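Local coordinates for protein toxin Tse2 (Pseudomonas aeruginosa, PDB 5AKO) that is secreted by the H1 type VI secretion system into the cytoplasm of recipient cells, where it likely acts as an NAD-dependent cytotoxin on prokaryotes and eukaryotes, at residues L33-F38 with P64-T69; G114-P119 with R166-R171. All coordinates share one frame; numbering follows the deposited sequence.

Contact 1: L33-F38 with P64-T69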
ATOM      1  N   LEU C  33      18.113  16.354 -18.020  1.00 32.62           N
ATOM      2  CA  LEU C  33      16.826  15.989 -17.431  1.00 30.91           C
ATOM      3  C   LEU C  33      15.693  16.824 -18.074  1.00 30.21           C
ATOM      4  O   LEU C  33      15.904  17.972 -18.465  1.00 29.73           O
ATOM      5  CB  LEU C  33      16.859  16.228 -15.900  1.00 28.51           C
ATOM      6  CG  LEU C  33      17.964  15.421 -15.161  1.00 25.96           C
ATOM      7  CD1 LEU C  33      18.262  15.902 -13.749  1.00 25.01           C
ATOM      8  CD2 LEU C  33      17.601  13.961 -15.110  1.00 26.79           C
ATOM      9  N   TYR C  34      14.512  16.242 -18.142  1.00 26.93           N
ATOM     10  CA  TYR C  34      13.394  16.794 -18.865  1.00 29.25           C
ATOM     11  C   TYR C  34      12.171  16.830 -17.954  1.00 30.97           C
ATOM     12  O   TYR C  34      11.826  15.830 -17.338  1.00 28.45           O
ATOM     13  CB  TYR C  34      13.054  15.905 -20.078  1.00 28.57           C
ATOM     14  CG  TYR C  34      14.157  15.765 -21.067  1.00 32.27           C
ATOM     15  CD1 TYR C  34      15.175  14.795 -20.891  1.00 32.83           C
ATOM     16  CD2 TYR C  34      14.224  16.593 -22.195  1.00 35.91           C
ATOM     17  CE1 TYR C  34      16.201  14.655 -21.809  1.00 32.37           C
ATOM     18  CE2 TYR C  34      15.257  16.456 -23.136  1.00 35.27           C
ATOM     19  CZ  TYR C  34      16.234  15.470 -22.932  1.00 35.82           C
ATOM     20  OH  TYR C  34      17.255  15.317 -23.844  1.00 37.89           O
ATOM     21  N   ARG C  35      11.472  17.962 -17.952  1.00 31.90           N
ATOM     22  CA  ARG C  35      10.279  18.185 -17.126  1.00 30.50           C
ATOM     23  C   ARG C  35       9.096  18.329 -18.044  1.00 29.61           C
ATOM     24  O   ARG C  35       9.082  19.215 -18.888  1.00 33.83           O
ATOM     25  CB  ARG C  35      10.496  19.479 -16.353  1.00 31.73           C
ATOM     26  CG  ARG C  35       9.273  20.088 -15.724  1.00 32.51           C
ATOM     27  CD  ARG C  35       8.802  19.234 -14.591  1.00 33.83           C
ATOM     28  NE  ARG C  35       7.719  19.836 -13.844  1.00 32.66           N
ATOM     29  CZ  ARG C  35       7.028  19.218 -12.887  1.00 30.74           C
ATOM     30  NH1 ARG C  35       7.285  17.958 -12.544  1.00 36.89           N
ATOM     31  NH2 ARG C  35       6.045  19.844 -12.291  1.00 26.58           N
ATOM     32  N   ALA C  36       8.117  17.442 -17.933  1.00 31.31           N
ATOM     33  CA  ALA C  36       6.910  17.530 -18.747  1.00 31.49           C
ATOM     34  C   ALA C  36       6.137  18.839 -18.418  1.00 33.20           C
ATOM     35  O   ALA C  36       6.073  19.244 -17.260  1.00 31.74           O
ATOM     36  CB  ALA C  36       6.021  16.352 -18.490  1.00 30.91           C
ATOM     37  N   VAL C  37       5.617  19.476 -19.469  1.00 33.29           N
ATOM     38  CA  VAL C  37       4.941  20.736 -19.399  1.00 36.45           C
ATOM     39  C   VAL C  37       3.540  20.545 -19.968  1.00 36.35           C
ATOM     40  O   VAL C  37       3.381  20.263 -21.145  1.00 33.63           O
ATOM     41  CB  VAL C  37       5.637  21.822 -20.244  1.00 38.90           C
ATOM     42  CG1 VAL C  37       4.831  23.117 -20.206  1.00 40.30           C
ATOM     43  CG2 VAL C  37       7.028  22.098 -19.736  1.00 40.53           C
ATOM     44  N   PHE C  38       2.546  20.689 -19.107  1.00 39.38           N
ATOM     45  CA  PHE C  38       1.154  20.661 -19.506  1.00 43.96           C
ATOM     46  C   PHE C  38       0.673  22.097 -19.484  1.00 40.60           C
ATOM     47  O   PHE C  38       0.468  22.645 -18.425  1.00 36.11           O
ATOM     48  CB  PHE C  38       0.350  19.825 -18.520  1.00 47.57           C
ATOM     49  CG  PHE C  38       0.718  18.376 -18.546  1.00 49.11           C
ATOM     50  CD1 PHE C  38       1.759  17.893 -17.751  1.00 55.15           C
ATOM     51  CD2 PHE C  38       0.071  17.501 -19.391  1.00 46.82           C
ATOM     52  CE1 PHE C  38       2.135  16.549 -17.799  1.00 55.29           C
ATOM     53  CE2 PHE C  38       0.433  16.163 -19.433  1.00 53.12           C
ATOM     54  CZ  PHE C  38       1.469  15.685 -18.641  1.00 53.42           C
ATOM     55  N   PRO C  64       6.396  28.816 -13.112  1.00 42.27           N
ATOM     56  CA  PRO C  64       6.763  27.910 -12.021  1.00 40.92           C
ATOM     57  C   PRO C  64       6.915  26.472 -12.505  1.00 36.45           C
ATOM     58  O   PRO C  64       6.244  25.581 -12.021  1.00 30.42           O
ATOM     59  CB  PRO C  64       5.597  28.077 -11.034  1.00 42.02           C
ATOM     60  CG  PRO C  64       4.448  28.410 -11.904  1.00 41.44           C
ATOM     61  CD  PRO C  64       5.020  29.303 -12.959  1.00 43.46           C
ATOM     62  N   LEU C  65       7.821  26.270 -13.464  1.00 36.20           N
ATOM     63  CA  LEU C  65       7.852  25.029 -14.249  1.00 34.52           C
ATOM     64  C   LEU C  65       8.307  23.806 -13.457  1.00 31.04           C
ATOM     65  O   LEU C  65       7.955  22.688 -13.774  1.00 32.79           O
ATOM     66  CB  LEU C  65       8.743  25.235 -15.477  1.00 33.45           C
ATOM     67  CG  LEU C  65       8.201  26.175 -16.582  1.00 35.38           C
ATOM     68  CD1 LEU C  65       9.171  26.213 -17.740  1.00 35.36           C
ATOM     69  CD2 LEU C  65       6.849  25.727 -17.102  1.00 37.31           C
ATOM     70  N   LEU C  66       9.147  24.039 -12.478  1.00 28.92           N
ATOM     71  CA  LEU C  66       9.672  23.009 -11.640  1.00 30.15           C
ATOM     72  C   LEU C  66       9.077  23.082 -10.226  1.00 31.97           C
ATOM     73  O   LEU C  66       9.670  22.578  -9.282  1.00 32.70           O
ATOM     74  CB  LEU C  66      11.193  23.181 -11.541  1.00 30.15           C
ATOM     75  CG  LEU C  66      11.990  23.169 -12.835  1.00 28.34           C
ATOM     76  CD1 LEU C  66      13.457  23.472 -12.581  1.00 30.68           C
ATOM     77  CD2 LEU C  66      11.892  21.872 -13.558  1.00 28.21           C
ATOM     78  N   HIS C  67       7.927  23.728 -10.084  1.00 33.26           N
ATOM     79  CA  HIS C  67       7.212  23.719  -8.827  1.00 36.16           C
ATOM     80  C   HIS C  67       6.459  22.421  -8.729  1.00 30.16           C
ATOM     81  O   HIS C  67       5.807  22.016  -9.684  1.00 37.35           O
ATOM     82  CB  HIS C  67       6.189  24.871  -8.740  1.00 36.02           C
ATOM     83  CG  HIS C  67       6.800  26.203  -8.488  1.00 38.55           C
ATOM     84  ND1 HIS C  67       6.120  27.222  -7.865  1.00 44.55           N
ATOM     85  CD2 HIS C  67       8.016  26.704  -8.806  1.00 41.47           C
ATOM     86  CE1 HIS C  67       6.904  28.283  -7.777  1.00 48.54           C
ATOM     87  NE2 HIS C  67       8.065  27.992  -8.338  1.00 42.97           N
ATOM     88  N   PRO C  68       6.528  21.769  -7.588  1.00 29.52           N
ATOM     89  CA  PRO C  68       5.706  20.593  -7.382  1.00 32.87           C
ATOM     90  C   PRO C  68       4.338  21.011  -6.888  1.00 33.68           C
ATOM     91  O   PRO C  68       4.236  22.059  -6.261  1.00 36.12           O
ATOM     92  CB  PRO C  68       6.411  19.892  -6.228  1.00 31.70           C
ATOM     93  CG  PRO C  68       7.017  20.994  -5.434  1.00 29.54           C
ATOM     94  CD  PRO C  68       7.460  21.980  -6.457  1.00 32.24           C
ATOM     95  N   THR C  69       3.323  20.177  -7.113  1.00 32.59           N
ATOM     96  CA  THR C  69       2.046  20.340  -6.430  1.00 31.18           C
ATOM     97  C   THR C  69       2.296  20.253  -4.918  1.00 34.24           C
ATOM     98  O   THR C  69       3.063  19.381  -4.422  1.00 30.79           O
ATOM     99  CB  THR C  69       0.998  19.251  -6.816  1.00 31.08           C
ATOM    100  OG1 THR C  69       1.509  17.953  -6.465  1.00 31.78           O
ATOM    101  CG2 THR C  69       0.655  19.279  -8.309  1.00 30.11           C
TER
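Arg35, on strand 33-37, reaches across to the type I beta turn Pro64-His67 and grips the backbone carbonyl of Leu65. The bond runs from Arg35 NE to Leu65 O, 2.9 Å long with an N-H...O angle of 144°; NE lies nearly in line with the C=O bond, while the oxygen sits at the guanidinium edge, tilted 23° out of its plane. With CG anti to the backbone N (chi1 165°) and a bend at chi2, the arginine chain carries NE to this oxygen. Its aliphatic part is used as well: CG of Arg35 lies 3.8 Å from CD2 of Leu66, the arginine chain and the leucine running alongside and pointing opposite ways. Val37 adds a looser apolar touch, CG2 to Leu65 CD2 at 4.5 Å. The turn itself is closed by His67 N to Pro64 O, 3.2 Å. Arg35 NH1 donates to the backbone oxygen of Ser101, so separate nitrogens tie the group to the turn and to strand 100-103. This buried contact near the chain's centre fastens irregular segment 64-69 to strand 33-37, and Leu66 also reaches Phe164 and Val165 of helix 154-176. Pro64 packs against the imidazole of His67, its CB 3.3 Å from the ring plane and over the ring centre.

Contact 2: G114-P119 with R166-R171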
ATOM      1  N   GLY C 114       5.075  19.471 -24.216  1.00 41.68           N
ATOM      2  CA  GLY C 114       6.487  19.348 -24.509  1.00 40.21           C
ATOM      3  C   GLY C 114       7.280  19.235 -23.246  1.00 37.66           C
ATOM      4  O   GLY C 114       6.727  19.030 -22.146  1.00 37.65           O
ATOM      5  N   ASP C 115       8.588  19.390 -23.393  1.00 37.99           N
ATOM      6  CA  ASP C 115       9.517  19.190 -22.290  1.00 35.99           C
ATOM      7  C   ASP C 115      10.337  20.419 -22.103  1.00 37.46           C
ATOM      8  O   ASP C 115      10.915  20.925 -23.067  1.00 40.95           O
ATOM      9  CB  ASP C 115      10.418  18.013 -22.612  1.00 39.51           C
ATOM     10  CG  ASP C 115       9.645  16.681 -22.723  1.00 47.73           C
ATOM     11  OD1 ASP C 115       9.205  16.128 -21.677  1.00 46.76           O
ATOM     12  OD2 ASP C 115       9.515  16.175 -23.861  1.00 52.36           O
ATOM     13  N   PHE C 116      10.418  20.885 -20.867  1.00 34.34           N
ATOM     14  CA  PHE C 116      11.374  21.884 -20.524  1.00 31.11           C
ATOM     15  C   PHE C 116      12.648  21.138 -20.210  1.00 34.88           C
ATOM     16  O   PHE C 116      12.605  20.198 -19.430  1.00 31.79           O
ATOM     17  CB  PHE C 116      10.900  22.664 -19.315  1.00 32.79           C
ATOM     18  CG  PHE C 116      11.922  23.604 -18.770  1.00 34.92           C
ATOM     19  CD1 PHE C 116      12.127  24.819 -19.363  1.00 40.61           C
ATOM     20  CD2 PHE C 116      12.703  23.258 -17.689  1.00 35.26           C
ATOM     21  CE1 PHE C 116      13.083  25.700 -18.875  1.00 42.68           C
ATOM     22  CE2 PHE C 116      13.689  24.114 -17.222  1.00 37.44           C
ATOM     23  CZ  PHE C 116      13.877  25.337 -17.807  1.00 37.68           C
ATOM     24  N   VAL C 117      13.789  21.605 -20.755  1.00 36.47           N
ATOM     25  CA  VAL C 117      15.067  20.862 -20.723  1.00 33.89           C
ATOM     26  C   VAL C 117      16.030  21.446 -19.709  1.00 33.13           C
ATOM     27  O   VAL C 117      16.240  22.638 -19.711  1.00 33.56           O
ATOM     28  CB  VAL C 117      15.814  20.936 -22.059  1.00 34.92           C
ATOM     29  CG1 VAL C 117      17.069  20.103 -21.971  1.00 35.23           C
ATOM     30  CG2 VAL C 117      14.936  20.471 -23.236  1.00 34.04           C
ATOM     31  N   ILE C 118      16.594  20.599 -18.845  1.00 32.58           N
ATOM     32  CA  ILE C 118      17.595  20.974 -17.857  1.00 33.29           C
ATOM     33  C   ILE C 118      18.888  20.294 -18.281  1.00 35.29           C
ATOM     34  O   ILE C 118      19.036  19.050 -18.138  1.00 31.12           O
ATOM     35  CB  ILE C 118      17.216  20.521 -16.458  1.00 35.24           C
ATOM     36  CG1 ILE C 118      15.867  21.149 -16.048  1.00 37.82           C
ATOM     37  CG2 ILE C 118      18.311  20.888 -15.464  1.00 33.24           C
ATOM     38  CD1 ILE C 118      15.451  20.797 -14.620  1.00 39.13           C
ATOM     39  N   PRO C 119      19.792  21.077 -18.899  1.00 33.12           N
ATOM     40  CA  PRO C 119      20.878  20.357 -19.571  1.00 34.57           C
ATOM     41  C   PRO C 119      21.906  19.851 -18.594  1.00 33.25           C
ATOM     42  O   PRO C 119      22.093  20.450 -17.530  1.00 28.52           O
ATOM     43  CB  PRO C 119      21.484  21.422 -20.481  1.00 37.25           C
ATOM     44  CG  PRO C 119      20.285  22.268 -20.830  1.00 39.30           C
ATOM     45  CD  PRO C 119      19.556  22.385 -19.518  1.00 35.34           C
ATOM     46  N   ARG C 166      15.955  29.402 -14.269  1.00 34.70           N
ATOM     47  CA  ARG C 166      16.807  30.423 -14.871  1.00 36.29           C
ATOM     48  C   ARG C 166      18.187  29.857 -15.163  1.00 37.41           C
ATOM     49  O   ARG C 166      18.742  30.140 -16.209  1.00 43.59           O
ATOM     50  CB  ARG C 166      16.970  31.620 -13.921  1.00 37.40           C
ATOM     51  CG  ARG C 166      15.699  32.400 -13.620  1.00 38.89           C
ATOM     52  CD  ARG C 166      16.065  33.575 -12.718  1.00 40.00           C
ATOM     53  NE  ARG C 166      14.913  34.173 -12.078  1.00 39.64           N
ATOM     54  CZ  ARG C 166      14.202  35.192 -12.553  1.00 47.35           C
ATOM     55  NH1 ARG C 166      14.482  35.756 -13.721  1.00 51.30           N
ATOM     56  NH2 ARG C 166      13.160  35.652 -11.862  1.00 50.39           N
ATOM     57  N   ASN C 167      18.741  29.057 -14.247  1.00 37.73           N
ATOM     58  CA  ASN C 167      20.057  28.434 -14.476  1.00 36.41           C
ATOM     59  C   ASN C 167      20.010  27.548 -15.696  1.00 35.28           C
ATOM     60  O   ASN C 167      20.988  27.484 -16.483  1.00 30.78           O
ATOM     61  CB  ASN C 167      20.518  27.610 -13.271  1.00 36.42           C
ATOM     62  CG  ASN C 167      20.761  28.452 -12.041  1.00 34.22           C
ATOM     63  OD1 ASN C 167      20.655  29.673 -12.077  1.00 32.57           O
ATOM     64  ND2 ASN C 167      21.031  27.789 -10.921  1.00 37.93           N
ATOM     65  N   ALA C 168      18.871  26.883 -15.874  1.00 32.11           N
ATOM     66  CA  ALA C 168      18.734  25.915 -16.973  1.00 37.17           C
ATOM     67  C   ALA C 168      18.720  26.603 -18.330  1.00 38.31           C
ATOM     68  O   ALA C 168      19.276  26.110 -19.300  1.00 39.77           O
ATOM     69  CB  ALA C 168      17.473  25.075 -16.787  1.00 34.46           C
ATOM     70  N   ILE C 169      18.064  27.755 -18.373  1.00 41.47           N
ATOM     71  CA  ILE C 169      18.008  28.580 -19.580  1.00 41.81           C
ATOM     72  C   ILE C 169      19.408  29.164 -19.940  1.00 41.66           C
ATOM     73  O   ILE C 169      19.914  28.937 -21.039  1.00 40.13           O
ATOM     74  CB  ILE C 169      16.973  29.683 -19.391  1.00 39.95           C
ATOM     75  CG1 ILE C 169      15.583  29.040 -19.236  1.00 38.50           C
ATOM     76  CG2 ILE C 169      16.994  30.652 -20.579  1.00 40.43           C
ATOM     77  CD1 ILE C 169      14.534  29.972 -18.652  1.00 40.17           C
ATOM     78  N   ARG C 170      20.052  29.840 -18.996  1.00 41.23           N
ATOM     79  CA  ARG C 170      21.480  30.206 -19.156  1.00 44.08           C
ATOM     80  C   ARG C 170      22.301  29.045 -19.715  1.00 41.96           C
ATOM     81  O   ARG C 170      22.997  29.191 -20.715  1.00 49.01           O
ATOM     82  CB  ARG C 170      22.102  30.662 -17.835  1.00 44.24           C
ATOM     83  CG  ARG C 170      21.660  32.047 -17.406  1.00 53.86           C
ATOM     84  CD  ARG C 170      21.977  32.357 -15.944  1.00 57.88           C
ATOM     85  NE  ARG C 170      21.116  33.451 -15.472  1.00 59.58           N
ATOM     86  CZ  ARG C 170      20.486  33.493 -14.294  1.00 60.82           C
ATOM     87  NH1 ARG C 170      20.582  32.489 -13.413  1.00 63.66           N
ATOM     88  NH2 ARG C 170      19.734  34.545 -14.000  1.00 58.15           N
ATOM     89  N   ARG C 171      22.187  27.885 -19.090  1.00 40.91           N
ATOM     90  CA  ARG C 171      22.958  26.709 -19.500  1.00 35.85           C
ATOM     91  C   ARG C 171      22.569  26.206 -20.876  1.00 37.01           C
ATOM     92  O   ARG C 171      23.423  25.687 -21.586  1.00 39.66           O
ATOM     93  CB  ARG C 171      22.808  25.605 -18.473  1.00 33.97           C
ATOM     94  CG  ARG C 171      23.518  24.336 -18.807  1.00 36.45           C
ATOM     95  CD  ARG C 171      25.018  24.449 -18.662  1.00 39.11           C
ATOM     96  NE  ARG C 171      25.565  23.274 -19.283  1.00 43.79           N
ATOM     97  CZ  ARG C 171      26.725  23.214 -19.938  1.00 48.19           C
ATOM     98  NH1 ARG C 171      27.568  24.258 -20.002  1.00 53.04           N
ATOM     99  NH2 ARG C 171      27.047  22.081 -20.533  1.00 43.99           N
TER
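Ala168 presents its methyl group to the end of strand 114-118, and the close packing gathers around it. Its CB lies 3.7 Å from Phe116 CZ, approaching the ring obliquely, and 4.3 Å from Ile118 CG1. Phe116 has CG anti to its main-chain nitrogen (chi1 172°), which extends the ring toward the helix even though its CB does not point there. Ile169 meets the same ring at an edge, near its plane, with CG1 4.2 Å from CE1, and lies crosswise to the phenylalanine. The small alanine lets backbones come near, Ile118 CA and Ala168 CA being 5.1 Å apart. Pro119 completes the tight part, its CD resting 3.7 Å from the carbonyl oxygen of Ala168. The looser side begins at Arg171, only partly exposed, whose CG lies 3.9 Å from Pro119 CB. That arginine touches the proline with its aliphatic part alone, while its NE is hydrogen-bonded to the backbone oxygen of Asp120; Arg170, farther round the helix, is exposed. Strand and helix axes approach to 8.0 Å at 77°, so the 166-171 part of helix 154-176 runs almost perpendicular to the strand, an apolar helix-on-sheet packing consistent with assignment to the Tse2 ADP-ribosyltransferase toxin family.

In the fold
After the short strand 24-25 the chain forms strand 33-37, then runs through 25 residues, three of them (58-60) not modelled, with no helix or strand seen, before contact 1 closes this long loop at the 64-69 turn. Contact 2 opens only later, at strand 114-118, and closes after strands 128-136 and 141-148, once helix 154-176 has been reached. The two contacts thus follow in series, neither nesting nor crossing. They are joined through space, because strands 33-37 and 114-118 pair antiparallel and Leu65 packs on Phe116. With centres about 11 Å apart, they tie the two-stranded sheet to the irregular loop and to the C-terminal helix.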